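Long-range contacts in gamma-hexachlorocyclohexane dehydrochlorinase (Novosphingobium barchaimii LL02, PDB 5KVB), which probably catalyses two successive dehydrochlorinations of the pollutant lindane, giving a tetrachlorocyclohexadiene by way of pentachlorocyclohexene: residues A[16-21]-A[85-89]; A[23-27]-A[38-43]; A[92-98]-A[120-126]. One frame throughout, in Å; residues are numbered along the deposited sequence.

Contact 1: residues A[16-21]-A[85-89]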
ATOM      1  N   SER A  16     -16.238   0.226 -12.021  1.00  4.22           N
ATOM      2  CA  SER A  16     -15.099   0.317 -12.932  1.00  5.89           C
ATOM      3  C   SER A  16     -13.790   0.480 -12.171  1.00  4.17           C
ATOM      4  O   SER A  16     -12.807  -0.223 -12.458  1.00  5.46           O
ATOM      5  CB  SER A  16     -15.276   1.474 -13.924  1.00  5.12           C
ATOM      6  OG  SER A  16     -16.371   1.226 -14.810  1.00  6.76           O
ATOM      7  N   ARG A  17     -13.777   1.375 -11.187  1.00  4.07           N
ATOM      8  CA  ARG A  17     -12.577   1.556 -10.364  1.00  4.70           C
ATOM      9  C   ARG A  17     -12.178   0.257  -9.673  1.00  4.23           C
ATOM     10  O   ARG A  17     -10.993  -0.071  -9.624  1.00  4.85           O
ATOM     11  CB  ARG A  17     -12.799   2.672  -9.326  1.00  5.53           C
ATOM     12  CG  ARG A  17     -12.850   4.084  -9.934  1.00  6.46           C
ATOM     13  CD  ARG A  17     -13.348   5.142  -8.951  1.00  9.31           C
ATOM     14  NE  ARG A  17     -12.564   5.204  -7.715  1.00 10.72           N
ATOM     15  CZ  ARG A  17     -11.821   6.235  -7.323  1.00  9.97           C
ATOM     16  NH1 ARG A  17     -11.713   7.319  -8.082  1.00 13.90           N
ATOM     17  NH2 ARG A  17     -11.185   6.177  -6.152  1.00  7.14           N
ATOM     18  N   ALA A  18     -13.143  -0.499  -9.150  1.00  3.33           N
ATOM     19  CA  ALA A  18     -12.823  -1.764  -8.490  1.00  4.43           C
ATOM     20  C   ALA A  18     -12.226  -2.779  -9.462  1.00  4.17           C
ATOM     21  O   ALA A  18     -11.244  -3.458  -9.146  1.00  5.13           O
ATOM     22  CB  ALA A  18     -14.075  -2.331  -7.806  1.00  6.78           C
ATOM     23  N   ALA A  19     -12.805  -2.874 -10.652  1.00  4.08           N
ATOM     24  CA  ALA A  19     -12.292  -3.793 -11.658  1.00  4.24           C
ATOM     25  C   ALA A  19     -10.852  -3.421 -12.028  1.00  3.91           C
ATOM     26  O   ALA A  19      -9.990  -4.303 -12.171  1.00  5.33           O
ATOM     27  CB  ALA A  19     -13.182  -3.788 -12.884  1.00  6.29           C
ATOM     28  N   ILE A  20     -10.572  -2.122 -12.155  1.00  4.23           N
ATOM     29  CA  ILE A  20      -9.252  -1.678 -12.588  1.00  4.15           C
ATOM     30  C   ILE A  20      -8.232  -1.861 -11.458  1.00  4.83           C
ATOM     31  O   ILE A  20      -7.107  -2.301 -11.706  1.00  5.38           O
ATOM     32  CB  ILE A  20      -9.328  -0.227 -13.092  1.00  4.43           C
ATOM     33  CG1 ILE A  20     -10.124  -0.190 -14.411  1.00  5.08           C
ATOM     34  CG2 ILE A  20      -7.931   0.367 -13.276  1.00  4.46           C
ATOM     35  CD1 ILE A  20     -10.553   1.215 -14.822  1.00  5.48           C
ATOM     36  N   GLN A  21      -8.630  -1.576 -10.218  1.00  3.54           N
ATOM     37  CA  GLN A  21      -7.762  -1.839  -9.067  1.00  4.75           C
ATOM     38  C   GLN A  21      -7.380  -3.332  -8.996  1.00  5.60           C
ATOM     39  O   GLN A  21      -6.220  -3.668  -8.753  1.00  6.02           O
ATOM     40  CB  GLN A  21      -8.440  -1.352  -7.776  1.00  5.50           C
ATOM     41  CG  GLN A  21      -8.569   0.181  -7.711  1.00  6.66           C
ATOM     42  CD  GLN A  21      -9.721   0.655  -6.830  1.00  8.90           C
ATOM     43  OE1 GLN A  21     -10.453  -0.145  -6.245  1.00  8.37           O
ATOM     44  NE2 GLN A  21      -9.892   1.968  -6.748  1.00 10.86           N
ATOM     45  N   LEU A  85      -2.271   3.966  -5.941  1.00  5.28           N
ATOM     46  CA  LEU A  85      -2.871   3.872  -7.279  1.00  5.44           C
ATOM     47  C   LEU A  85      -3.966   4.907  -7.452  1.00  5.79           C
ATOM     48  O   LEU A  85      -4.941   4.920  -6.705  1.00  7.10           O
ATOM     49  CB  LEU A  85      -3.443   2.483  -7.546  1.00  5.45           C
ATOM     50  CG  LEU A  85      -4.023   2.314  -8.955  1.00  5.55           C
ATOM     51  CD1 LEU A  85      -2.926   2.392 -10.022  1.00  8.02           C
ATOM     52  CD2 LEU A  85      -4.788   1.006  -9.056  1.00  7.04           C
ATOM     53  N   ARG A  86      -3.781   5.783  -8.428  1.00  5.58           N
ATOM     54  CA  ARG A  86      -4.680   6.903  -8.653  1.00  5.81           C
ATOM     55  C   ARG A  86      -5.202   6.856 -10.089  1.00  5.58           C
ATOM     56  O   ARG A  86      -4.409   6.845 -11.042  1.00  7.13           O
ATOM     57  CB  ARG A  86      -3.944   8.216  -8.367  1.00  7.19           C
ATOM     58  CG  ARG A  86      -4.742   9.485  -8.593  1.00 13.60           C
ATOM     59  CD  ARG A  86      -5.936   9.589  -7.665  1.00 17.68           C
ATOM     60  NE  ARG A  86      -6.420  10.965  -7.566  1.00 12.27           N
ATOM     61  CZ  ARG A  86      -7.420  11.475  -8.280  1.00 12.30           C
ATOM     62  NH1 ARG A  86      -8.071  10.728  -9.167  1.00 15.77           N
ATOM     63  NH2 ARG A  86      -7.786  12.740  -8.095  1.00 16.03           N
ATOM     64  N   LEU A  87      -6.527   6.811 -10.230  1.00  5.00           N
ATOM     65  CA  LEU A  87      -7.200   6.618 -11.517  1.00  6.07           C
ATOM     66  C   LEU A  87      -7.919   7.881 -11.974  1.00  8.76           C
ATOM     67  O   LEU A  87      -8.515   8.600 -11.161  1.00 10.72           O
ATOM     68  CB  LEU A  87      -8.206   5.461 -11.428  1.00  5.45           C
ATOM     69  CG  LEU A  87      -7.693   4.108 -10.933  1.00  5.50           C
ATOM     70  CD1 LEU A  87      -8.818   3.072 -10.876  1.00  9.15           C
ATOM     71  CD2 LEU A  87      -6.536   3.621 -11.797  1.00  6.66           C
ATOM     72  N   GLU A  88      -7.858   8.146 -13.272  1.00  7.98           N
ATOM     73  CA  GLU A  88      -8.601   9.255 -13.876  1.00  8.31           C
ATOM     74  C   GLU A  88      -9.256   8.790 -15.160  1.00  7.92           C
ATOM     75  O   GLU A  88      -8.618   8.127 -15.981  1.00  8.77           O
ATOM     76  CB  GLU A  88      -7.675  10.434 -14.172  1.00 13.06           C
ATOM     77  CG  GLU A  88      -6.968  11.008 -12.961  1.00 24.86           C
ATOM     78  CD  GLU A  88      -7.737  12.133 -12.296  1.00 38.37           C
ATOM     79  OE1 GLU A  88      -8.966  12.231 -12.505  1.00 29.31           O
ATOM     80  OE2 GLU A  88      -7.102  12.925 -11.566  1.00 47.45           O
ATOM     81  N   PHE A  89     -10.523   9.147 -15.336  1.00  7.97           N
ATOM     82  CA  PHE A  89     -11.252   8.775 -16.537  1.00 10.35           C
ATOM     83  C   PHE A  89     -10.958   9.770 -17.668  1.00  9.88           C
ATOM     84  O   PHE A  89     -11.311  10.948 -17.583  1.00 16.61           O
ATOM     85  CB  PHE A  89     -12.753   8.688 -16.234  1.00 10.57           C
ATOM     86  CG  PHE A  89     -13.134   7.475 -15.416  1.00  9.97           C
ATOM     87  CD1 PHE A  89     -12.954   7.470 -14.044  1.00 13.06           C
ATOM     88  CD2 PHE A  89     -13.647   6.332 -16.021  1.00 12.08           C
ATOM     89  CE1 PHE A  89     -13.288   6.354 -13.286  1.00 20.67           C
ATOM     90  CE2 PHE A  89     -13.981   5.214 -15.267  1.00 11.45           C
ATOM     91  CZ  PHE A  89     -13.801   5.223 -13.908  1.00 14.81           C
TER
HETATM   92  O   HOH W   1      -7.748   3.969  -7.076  1.00 16.36           O
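L87, F89 and R17 bury most of this contact, in which the N-terminal helix of the NTF2-like (SnoaL-like) alpha+beta fold lies across the end of edge strand 75-89 of the curved sheet. The axes of the two short segments approach to 10.2 Å, a spacing filled by branched aliphatic side chains. L87 points at the helix: its CD1 lies 3.7 Å from I20 CG2, and CD2 also leans on that atom, so both methyls of the leucine touch one methyl of the isoleucine. I20 presents CG2 because this branch stands anti to the backbone N, while CG1 lies beside that N (chi1 -69°). V95 of the adjoining strand also packs on both residues. F89 uses the rim of its ring: CE1 meets R17 CG at 4.1 Å, and CZ meets S16 CB at 4.0 Å. R17 thus gives its aliphatic base to this contact, whereas its charged end forms a salt bridge with D22 of the second subunit, which suits a long side chain at a subunit boundary. At the Q21 end, Q21 CG rests on L85 CD2. Here a water bridges the segments, accepting from Q21 NE2 at 3.0 Å and donating to L85 O.

Contact 2: residues A[23-27]-A[38-43]; sequences LYSDQ and RLASIW
D26 meets R38 where helix 10-33 and the short helix 36-40 pack together in the helical layer of this NTF2-like fold, a layer joined to strand 43-44 by a type I turn from A40 to W43. From D26, CB lies 3.6 Å from I42 CG2 and also touches R38 CG; its CG lies beside R38 CG, the two side chains crossing at about a right angle. OD1 then accepts from R38 NH1 at 2.8 Å in a salt bridge with an N-H...O angle of 147°. The oxygen lies in the guanidinium plane, yet is approached from above the carboxylate, the two planes standing 64° apart. OD1 also pairs with R86 of the third subunit, so one aspartate oxygen serves two arginines. R38 runs extended until chi3 (-56°) bends its end toward OD1, and NE donates to Q35 OE1. A methionine in place of R38 would probably leave D26 with one cationic partner fewer and Q35 without this donor. Beside the ion pair the contact is apolar: I42 also packs its CB 3.8 Å from L23 CD2 and its CD1 equally near Q27 CA and CB. D26 OD2 accepts a hydrogen bond from a water 2.8 Å away, which also donates to S41 OG.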
ATOM      1  N   LEU A  23      -7.265  -5.418 -11.694  1.00  6.00           N
ATOM      2  CA  LEU A  23      -6.338  -5.660 -12.818  1.00  5.52           C
ATOM      3  C   LEU A  23      -4.912  -5.329 -12.418  1.00  6.03           C
ATOM      4  O   LEU A  23      -3.966  -6.094 -12.689  1.00  6.63           O
ATOM      5  CB  LEU A  23      -6.727  -4.825 -14.051  1.00  6.60           C
ATOM      6  CG  LEU A  23      -8.029  -5.219 -14.754  1.00  5.33           C
ATOM      7  CD1 LEU A  23      -8.418  -4.122 -15.740  1.00  7.89           C
ATOM      8  CD2 LEU A  23      -7.875  -6.554 -15.494  1.00  7.52           C
ATOM      9  N   TYR A  24      -4.755  -4.169 -11.784  1.00  4.31           N
ATOM     10  CA  TYR A  24      -3.438  -3.671 -11.435  1.00  4.82           C
ATOM     11  C   TYR A  24      -2.770  -4.544 -10.367  1.00  6.27           C
ATOM     12  O   TYR A  24      -1.600  -4.915 -10.504  1.00  6.27           O
ATOM     13  CB  TYR A  24      -3.546  -2.224 -10.985  1.00  7.68           C
ATOM     14  CG  TYR A  24      -2.227  -1.548 -10.705  1.00  8.08           C
ATOM     15  CD1 TYR A  24      -1.468  -0.980 -11.726  1.00  6.47           C
ATOM     16  CD2 TYR A  24      -1.746  -1.479  -9.417  1.00  6.90           C
ATOM     17  CE1 TYR A  24      -0.261  -0.340 -11.447  1.00  6.78           C
ATOM     18  CE2 TYR A  24      -0.547  -0.855  -9.137  1.00  8.33           C
ATOM     19  CZ  TYR A  24       0.176  -0.288 -10.139  1.00  8.82           C
ATOM     20  OH  TYR A  24       1.364   0.330  -9.828  1.00  8.92           O
ATOM     21  N   SER A  25      -3.494  -4.894  -9.311  1.00  5.77           N
ATOM     22  CA  SER A  25      -2.921  -5.813  -8.338  1.00  5.32           C
ATOM     23  C   SER A  25      -2.607  -7.176  -8.966  1.00  5.16           C
ATOM     24  O   SER A  25      -1.590  -7.788  -8.609  1.00  5.00           O
ATOM     25  CB  SER A  25      -3.851  -5.966  -7.139  1.00  4.87           C
ATOM     26  OG  SER A  25      -3.803  -4.778  -6.352  1.00  7.11           O
ATOM     27  N   ASP A  26      -3.437  -7.630  -9.905  1.00  5.67           N
ATOM     28  CA  ASP A  26      -3.205  -8.911 -10.589  1.00  5.89           C
ATOM     29  C   ASP A  26      -1.895  -8.887 -11.395  1.00  8.88           C
ATOM     30  O   ASP A  26      -1.216  -9.909 -11.485  1.00  7.06           O
ATOM     31  CB  ASP A  26      -4.384  -9.276 -11.514  1.00  4.61           C
ATOM     32  CG  ASP A  26      -5.571  -9.876 -10.766  1.00  7.02           C
ATOM     33  OD1 ASP A  26      -5.427 -10.205  -9.562  1.00  8.12           O
ATOM     34  OD2 ASP A  26      -6.650 -10.029 -11.386  1.00  8.52           O
ATOM     35  N   GLN A  27      -1.524  -7.728 -11.942  1.00  4.40           N
ATOM     36  CA  GLN A  27      -0.240  -7.607 -12.624  1.00  5.15           C
ATOM     37  C   GLN A  27       0.901  -7.870 -11.645  1.00  6.16           C
ATOM     38  O   GLN A  27       1.803  -8.664 -11.920  1.00  6.96           O
ATOM     39  CB  GLN A  27      -0.087  -6.220 -13.270  1.00  5.30           C
ATOM     40  CG  GLN A  27       1.064  -6.107 -14.308  1.00  6.34           C
ATOM     41  CD  GLN A  27       2.449  -5.914 -13.703  1.00  8.32           C
ATOM     42  OE1 GLN A  27       2.589  -5.541 -12.545  1.00 12.40           O
ATOM     43  NE2 GLN A  27       3.484  -6.155 -14.508  1.00 12.19           N
ATOM     44  N   ARG A  38      -3.023 -15.809 -14.120  1.00 11.59           N
ATOM     45  CA  ARG A  38      -3.434 -14.511 -13.601  1.00 11.40           C
ATOM     46  C   ARG A  38      -2.830 -13.390 -14.444  1.00 10.32           C
ATOM     47  O   ARG A  38      -3.528 -12.449 -14.823  1.00 10.46           O
ATOM     48  CB  ARG A  38      -3.028 -14.351 -12.128  1.00  9.77           C
ATOM     49  CG  ARG A  38      -3.419 -12.990 -11.530  1.00  9.87           C
ATOM     50  CD  ARG A  38      -2.920 -12.787 -10.086  1.00  9.25           C
ATOM     51  NE  ARG A  38      -3.368 -13.844  -9.177  1.00 14.52           N
ATOM     52  CZ  ARG A  38      -4.469 -13.791  -8.437  1.00 11.06           C
ATOM     53  NH1 ARG A  38      -5.260 -12.728  -8.464  1.00 16.08           N
ATOM     54  NH2 ARG A  38      -4.782 -14.812  -7.642  1.00 23.63           N
ATOM     55  N   LEU A  39      -1.544 -13.495 -14.746  1.00 10.62           N
ATOM     56  CA  LEU A  39      -0.856 -12.452 -15.496  1.00  8.50           C
ATOM     57  C   LEU A  39      -1.378 -12.305 -16.929  1.00 12.44           C
ATOM     58  O   LEU A  39      -1.472 -11.187 -17.444  1.00 11.97           O
ATOM     59  CB  LEU A  39       0.657 -12.726 -15.517  1.00 10.64           C
ATOM     60  CG  LEU A  39       1.574 -11.702 -16.193  1.00  9.88           C
ATOM     61  CD1 LEU A  39       1.404 -10.277 -15.636  1.00 10.53           C
ATOM     62  CD2 LEU A  39       3.017 -12.145 -16.064  1.00 13.21           C
ATOM     63  N   ALA A  40      -1.721 -13.421 -17.568  1.00 11.51           N
ATOM     64  CA  ALA A  40      -2.208 -13.370 -18.947  1.00 11.88           C
ATOM     65  C   ALA A  40      -3.610 -12.769 -19.055  1.00 11.22           C
ATOM     66  O   ALA A  40      -3.950 -12.159 -20.068  1.00 11.99           O
ATOM     67  CB  ALA A  40      -2.193 -14.770 -19.567  1.00 14.32           C
ATOM     68  N   SER A  41      -4.408 -12.926 -18.000  1.00  9.50           N
ATOM     69  CA  SER A  41      -5.829 -12.594 -18.008  1.00  8.56           C
ATOM     70  C   SER A  41      -6.147 -11.097 -18.095  1.00  8.53           C
ATOM     71  O   SER A  41      -7.271 -10.729 -18.435  1.00 11.09           O
ATOM     72  CB  SER A  41      -6.510 -13.155 -16.746  1.00 12.11           C
ATOM     73  OG  SER A  41      -6.055 -12.492 -15.576  1.00 15.83           O
ATOM     74  N   ILE A  42      -5.173 -10.248 -17.790  1.00  9.05           N
ATOM     75  CA  ILE A  42      -5.433  -8.823 -17.571  1.00  7.57           C
ATOM     76  C   ILE A  42      -5.182  -7.916 -18.785  1.00  4.76           C
ATOM     77  O   ILE A  42      -5.383  -6.699 -18.686  1.00  5.78           O
ATOM     78  CB  ILE A  42      -4.573  -8.284 -16.396  1.00  7.67           C
ATOM     79  CG1 ILE A  42      -3.089  -8.289 -16.780  1.00  7.37           C
ATOM     80  CG2 ILE A  42      -4.807  -9.096 -15.117  1.00 10.00           C
ATOM     81  CD1 ILE A  42      -2.116  -7.947 -15.629  1.00 11.31           C
ATOM     82  N   TRP A  43      -4.762  -8.492 -19.918  1.00  7.13           N
ATOM     83  CA  TRP A  43      -4.331  -7.717 -21.098  1.00  6.81           C
ATOM     84  C   TRP A  43      -5.236  -7.881 -22.315  1.00  5.81           C
ATOM     85  O   TRP A  43      -5.549  -9.010 -22.703  1.00  8.44           O
ATOM     86  CB  TRP A  43      -2.920  -8.132 -21.547  1.00  6.95           C
ATOM     87  CG  TRP A  43      -1.870  -8.177 -20.481  1.00  6.31           C
ATOM     88  CD1 TRP A  43      -1.506  -9.270 -19.746  1.00  8.02           C
ATOM     89  CD2 TRP A  43      -1.059  -7.093 -20.022  1.00  6.08           C
ATOM     90  NE1 TRP A  43      -0.509  -8.934 -18.862  1.00  9.11           N
ATOM     91  CE2 TRP A  43      -0.225  -7.599 -19.000  1.00  7.79           C
ATOM     92  CE3 TRP A  43      -0.962  -5.743 -20.368  1.00  6.51           C
ATOM     93  CZ2 TRP A  43       0.712  -6.800 -18.329  1.00 10.14           C
ATOM     94  CZ3 TRP A  43      -0.033  -4.948 -19.702  1.00  7.46           C
ATOM     95  CH2 TRP A  43       0.795  -5.483 -18.698  1.00  7.69           C
TER
HETATM   96  O   HOH W   2      -6.992 -12.175 -13.184  1.00 22.25           O

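Contact 3: residues A[92-98]-A[120-126]; sequences ADKVNGI and YTSEYER
Strand 94-98 pairs antiparallel with strand 120-126 in a beta hairpin of the NTF2-like sheet, V95 with Y124 and G97 with S122 forming hydrogen-bonded pairs, for example G97 N to S122 O, 2.9 Å and nearly straight (175°). On the face shared with helix 10-33, V95 CG1 touches Y124 CD1 at 4.1 Å, and I20 and Y24 pack on the same tyrosine. G97, without a side chain, lets S122 OG come 3.4 Å from its CA; that hydroxyl is hydrogen-bonded to Y124 OH. On the other face, partly exposed K94 runs beside E125 and crosses E123 obliquely, its CD 3.7 Å from E123 OE1. In the conformer described, K94 NZ makes a long salt bridge to E125 OE2, 3.9 Å away; a water links NZ to E123 OE1. S134 and R127 hold the other oxygens of E123 and E125. At the strand end R126, in the conformer described, bends at chi3 (57°), bringing NE 3.1 Å from D93 OD1 in a salt bridge, the carboxylate and guanidinium planes 75° apart; NH1 pairs with D12. The backbone bonds thus carry the pairing, and the charged pairs probably add to it, partly through water, whereas the helix-side face combines packing with one hydroxyl pair.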
ATOM      1  N   ALA A  92     -15.412   7.740 -20.824  1.00 12.76           N
ATOM      2  CA  ALA A  92     -16.169   6.715 -20.110  1.00 10.07           C
ATOM      3  C   ALA A  92     -15.538   5.327 -20.259  1.00 10.32           C
ATOM      4  O   ALA A  92     -15.744   4.463 -19.412  1.00 12.29           O
ATOM      5  CB  ALA A  92     -17.620   6.685 -20.595  1.00 16.53           C
ATOM      6  N   ASP A  93     -14.763   5.122 -21.322  1.00 10.36           N
ATOM      7  CA  ASP A  93     -14.191   3.795 -21.588  1.00 10.74           C
ATOM      8  C   ASP A  93     -12.662   3.762 -21.606  1.00 10.44           C
ATOM      9  O   ASP A  93     -12.067   2.815 -22.115  1.00  7.41           O
ATOM     10  CB  ASP A  93     -14.723   3.256 -22.927  1.00  9.70           C
ATOM     11  CG  ASP A  93     -16.231   3.100 -22.937  1.00 12.72           C
ATOM     12  OD1 ASP A  93     -16.807   2.567 -21.966  1.00 12.60           O
ATOM     13  OD2 ASP A  93     -16.838   3.535 -23.937  1.00 19.39           O
ATOM     14  N   LYS A  94     -12.025   4.799 -21.072  1.00  8.05           N
ATOM     15  CA  LYS A  94     -10.569   4.839 -21.034  1.00  7.18           C
ATOM     16  C   LYS A  94     -10.129   5.499 -19.736  1.00  6.45           C
ATOM     17  O   LYS A  94     -10.558   6.609 -19.405  1.00  7.59           O
ATOM     18  CB  LYS A  94      -9.996   5.586 -22.249  1.00  9.13           C
ATOM     19  CG  LYS A  94      -8.463   5.598 -22.314  1.00 11.80           C
ATOM     20  CD  LYS A  94      -7.924   6.236 -23.610  1.00 12.98           C
ATOM     21  CE  LYS A  94      -8.278   5.412 -24.844  1.00 19.69           C
ATOM     22  NZ  LYS A  94      -7.695   5.962 -26.116  1.00 20.09           N
ATOM     23  N   VAL A  95      -9.281   4.787 -19.000  1.00  5.13           N
ATOM     24  CA  VAL A  95      -8.789   5.251 -17.706  1.00  5.80           C
ATOM     25  C   VAL A  95      -7.253   5.303 -17.691  1.00  6.26           C
ATOM     26  O   VAL A  95      -6.580   4.380 -18.169  1.00  6.25           O
ATOM     27  CB  VAL A  95      -9.300   4.340 -16.564  1.00  5.03           C
ATOM     28  CG1 VAL A  95      -8.557   4.617 -15.255  1.00  7.61           C
ATOM     29  CG2 VAL A  95     -10.793   4.533 -16.392  1.00  7.66           C
ATOM     30  N   ASN A  96      -6.705   6.404 -17.172  1.00  6.62           N
ATOM     31  CA  ASN A  96      -5.286   6.524 -16.850  1.00  6.50           C
ATOM     32  C   ASN A  96      -5.024   6.149 -15.402  1.00  7.20           C
ATOM     33  O   ASN A  96      -5.759   6.588 -14.513  1.00  6.60           O
ATOM     34  CB  ASN A  96      -4.797   7.965 -17.035  1.00  7.32           C
ATOM     35  CG  ASN A  96      -4.533   8.344 -18.469  1.00  6.27           C
ATOM     36  OD1 ASN A  96      -4.394   7.500 -19.342  1.00  9.91           O
ATOM     37  ND2 ASN A  96      -4.408   9.648 -18.703  1.00 10.35           N
ATOM     38  N   GLY A  97      -3.973   5.377 -15.157  1.00  5.65           N
ATOM     39  CA  GLY A  97      -3.520   5.135 -13.806  1.00  5.13           C
ATOM     40  C   GLY A  97      -2.070   5.535 -13.570  1.00  5.12           C
ATOM     41  O   GLY A  97      -1.237   5.471 -14.479  1.00  5.22           O
ATOM     42  N   ILE A  98      -1.773   5.957 -12.348  1.00  4.89           N
ATOM     43  CA  ILE A  98      -0.401   6.122 -11.888  1.00  4.86           C
ATOM     44  C   ILE A  98      -0.301   5.421 -10.531  1.00  5.73           C
ATOM     45  O   ILE A  98      -1.237   5.470  -9.732  1.00  5.75           O
ATOM     46  CB  ILE A  98       0.020   7.616 -11.772  1.00  4.80           C
ATOM     47  CG1 ILE A  98      -0.880   8.379 -10.789  1.00  5.14           C
ATOM     48  CG2 ILE A  98       0.031   8.279 -13.160  1.00  6.57           C
ATOM     49  CD1 ILE A  98      -0.487   9.843 -10.577  1.00  8.79           C
ATOM     50  N   TYR A 120       4.643   3.225 -11.994  1.00  5.45           N
ATOM     51  CA  TYR A 120       3.903   2.526 -13.044  1.00  5.94           C
ATOM     52  C   TYR A 120       2.835   3.446 -13.624  1.00  6.08           C
ATOM     53  O   TYR A 120       1.965   3.939 -12.887  1.00  6.52           O
ATOM     54  CB  TYR A 120       3.229   1.250 -12.512  1.00  6.99           C
ATOM     55  CG  TYR A 120       4.128   0.054 -12.249  1.00  7.54           C
ATOM     56  CD1 TYR A 120       5.507   0.187 -12.129  1.00  8.73           C
ATOM     57  CD2 TYR A 120       3.575  -1.222 -12.123  1.00  9.30           C
ATOM     58  CE1 TYR A 120       6.320  -0.935 -11.877  1.00  9.91           C
ATOM     59  CE2 TYR A 120       4.372  -2.334 -11.885  1.00  8.63           C
ATOM     60  CZ  TYR A 120       5.735  -2.181 -11.761  1.00  9.59           C
ATOM     61  OH  TYR A 120       6.521  -3.287 -11.512  1.00 14.51           O
ATOM     62  N   THR A 121       2.903   3.688 -14.930  1.00  5.59           N
ATOM     63  CA  THR A 121       1.945   4.530 -15.641  1.00  5.75           C
ATOM     64  C   THR A 121       1.122   3.626 -16.562  1.00  6.12           C
ATOM     65  O   THR A 121       1.680   2.957 -17.442  1.00  7.32           O
ATOM     66  CB  THR A 121       2.660   5.626 -16.454  1.00  7.44           C
ATOM     67  OG1 THR A 121       3.527   6.376 -15.587  1.00  9.22           O
ATOM     68  CG2 THR A 121       1.670   6.578 -17.050  1.00  9.25           C
ATOM     69  N   SER A 122      -0.187   3.561 -16.333  1.00  5.98           N
ATOM     70  CA  SER A 122      -1.027   2.543 -16.971  1.00  4.66           C
ATOM     71  C   SER A 122      -2.218   3.151 -17.716  1.00  4.49           C
ATOM     72  O   SER A 122      -2.611   4.277 -17.443  1.00  6.28           O
ATOM     73  CB  SER A 122      -1.507   1.537 -15.915  1.00  4.56           C
ATOM     74  OG  SER A 122      -2.155   2.191 -14.836  1.00  5.55           O
ATOM     75  N   GLU A 123      -2.777   2.391 -18.662  1.00  5.62           N
ATOM     76  CA  GLU A 123      -4.009   2.754 -19.342  1.00  5.77           C
ATOM     77  C   GLU A 123      -4.879   1.506 -19.412  1.00  4.98           C
ATOM     78  O   GLU A 123      -4.376   0.390 -19.605  1.00  5.41           O
ATOM     79  CB  GLU A 123      -3.752   3.299 -20.760  1.00  7.63           C
ATOM     80  CG  GLU A 123      -5.007   3.835 -21.460  1.00  9.51           C
ATOM     81  CD  GLU A 123      -4.803   4.061 -22.960  1.00 17.80           C
ATOM     82  OE1 GLU A 123      -4.401   5.184 -23.348  1.00 11.87           O
ATOM     83  OE2 GLU A 123      -5.055   3.120 -23.752  1.00 19.47           O
ATOM     84  N   TYR A 124      -6.183   1.721 -19.269  1.00  4.51           N
ATOM     85  CA  TYR A 124      -7.184   0.651 -19.318  1.00  4.23           C
ATOM     86  C   TYR A 124      -8.278   1.052 -20.288  1.00  5.78           C
ATOM     87  O   TYR A 124      -8.658   2.222 -20.348  1.00  7.20           O
ATOM     88  CB  TYR A 124      -7.775   0.390 -17.925  1.00  5.01           C
ATOM     89  CG  TYR A 124      -6.706   0.266 -16.862  1.00  4.31           C
ATOM     90  CD1 TYR A 124      -6.197   1.396 -16.233  1.00  3.54           C
ATOM     91  CD2 TYR A 124      -6.182  -0.981 -16.520  1.00  5.13           C
ATOM     92  CE1 TYR A 124      -5.187   1.286 -15.284  1.00  3.85           C
ATOM     93  CE2 TYR A 124      -5.169  -1.099 -15.565  1.00  5.19           C
ATOM     94  CZ  TYR A 124      -4.695   0.041 -14.955  1.00  3.59           C
ATOM     95  OH  TYR A 124      -3.687  -0.045 -14.025  1.00  5.51           O
ATOM     96  N   GLU A 125      -8.757   0.087 -21.064  0.50  5.84           N
ATOM     97  CA  GLU A 125      -9.859   0.323 -21.991  0.50  7.06           C
ATOM     98  C   GLU A 125     -11.017  -0.617 -21.695  0.50  6.61           C
ATOM     99  O   GLU A 125     -10.809  -1.777 -21.328  0.50  5.65           O
ATOM    100  CB  GLU A 125      -9.408   0.149 -23.448  0.50  7.53           C
ATOM    101  CG  GLU A 125      -8.467   1.240 -23.931  0.50 10.53           C
ATOM    102  CD  GLU A 125      -8.200   1.175 -25.427  0.50 13.92           C
ATOM    103  OE1 GLU A 125      -8.737   0.266 -26.099  0.50 14.55           O
ATOM    104  OE2 GLU A 125      -7.456   2.045 -25.930  0.50 16.85           O
ATOM    105  N   ARG A 126     -12.291  -0.110 -21.747  0.59  6.58           N
ATOM    106  CA  ARG A 126     -13.479  -0.946 -21.661  0.59  8.23           C
ATOM    107  C   ARG A 126     -13.971  -1.280 -23.069  0.59  7.22           C
ATOM    108  O   ARG A 126     -14.226  -0.386 -23.876  0.59 10.01           O
ATOM    109  CB  ARG A 126     -14.579  -0.254 -20.850  0.59  9.23           C
ATOM    110  CG  ARG A 126     -15.894  -1.014 -20.837  0.59  9.32           C
ATOM    111  CD  ARG A 126     -16.717  -0.684 -19.602  0.59  8.89           C
ATOM    112  NE  ARG A 126     -16.993   0.743 -19.477  0.59  7.16           N
ATOM    113  CZ  ARG A 126     -17.731   1.268 -18.503  0.59  7.45           C
ATOM    114  NH1 ARG A 126     -18.264   0.478 -17.575  0.59  6.56           N
ATOM    115  NH2 ARG A 126     -17.937   2.574 -18.449  0.59  9.20           N
TER
HETATM  116  O   HOH W   3      -4.871   6.452 -25.626  1.00 15.88           O
HETATM  117  O   HOH W   4      -3.112   6.436 -21.698  1.00 14.55           O

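Overall arrangement
Contact 2 is the buried one, its centre about 8 Å from that of the chain; contacts 1 and 3 lie about 14 and 13 Å out and are partly buried. Contacts 1 and 2 use successive parts of helix 10-33, while contacts 1 and 3 reach neighbouring strands of one sheet. Y24, on the helical segment of contact 2, reaches the other two through L85, Y120 and Y124. Their chemistry differs accordingly: contact 1 is aliphatic and aromatic with no direct hydrogen bond, contact 2 sets one salt bridge beside an apolar centre, and contact 3 is chiefly backbone pairing with charged pairs at its polar side. Q27 and Y120 bring contacts 2 and 3 near H80, the likely proton acceptor.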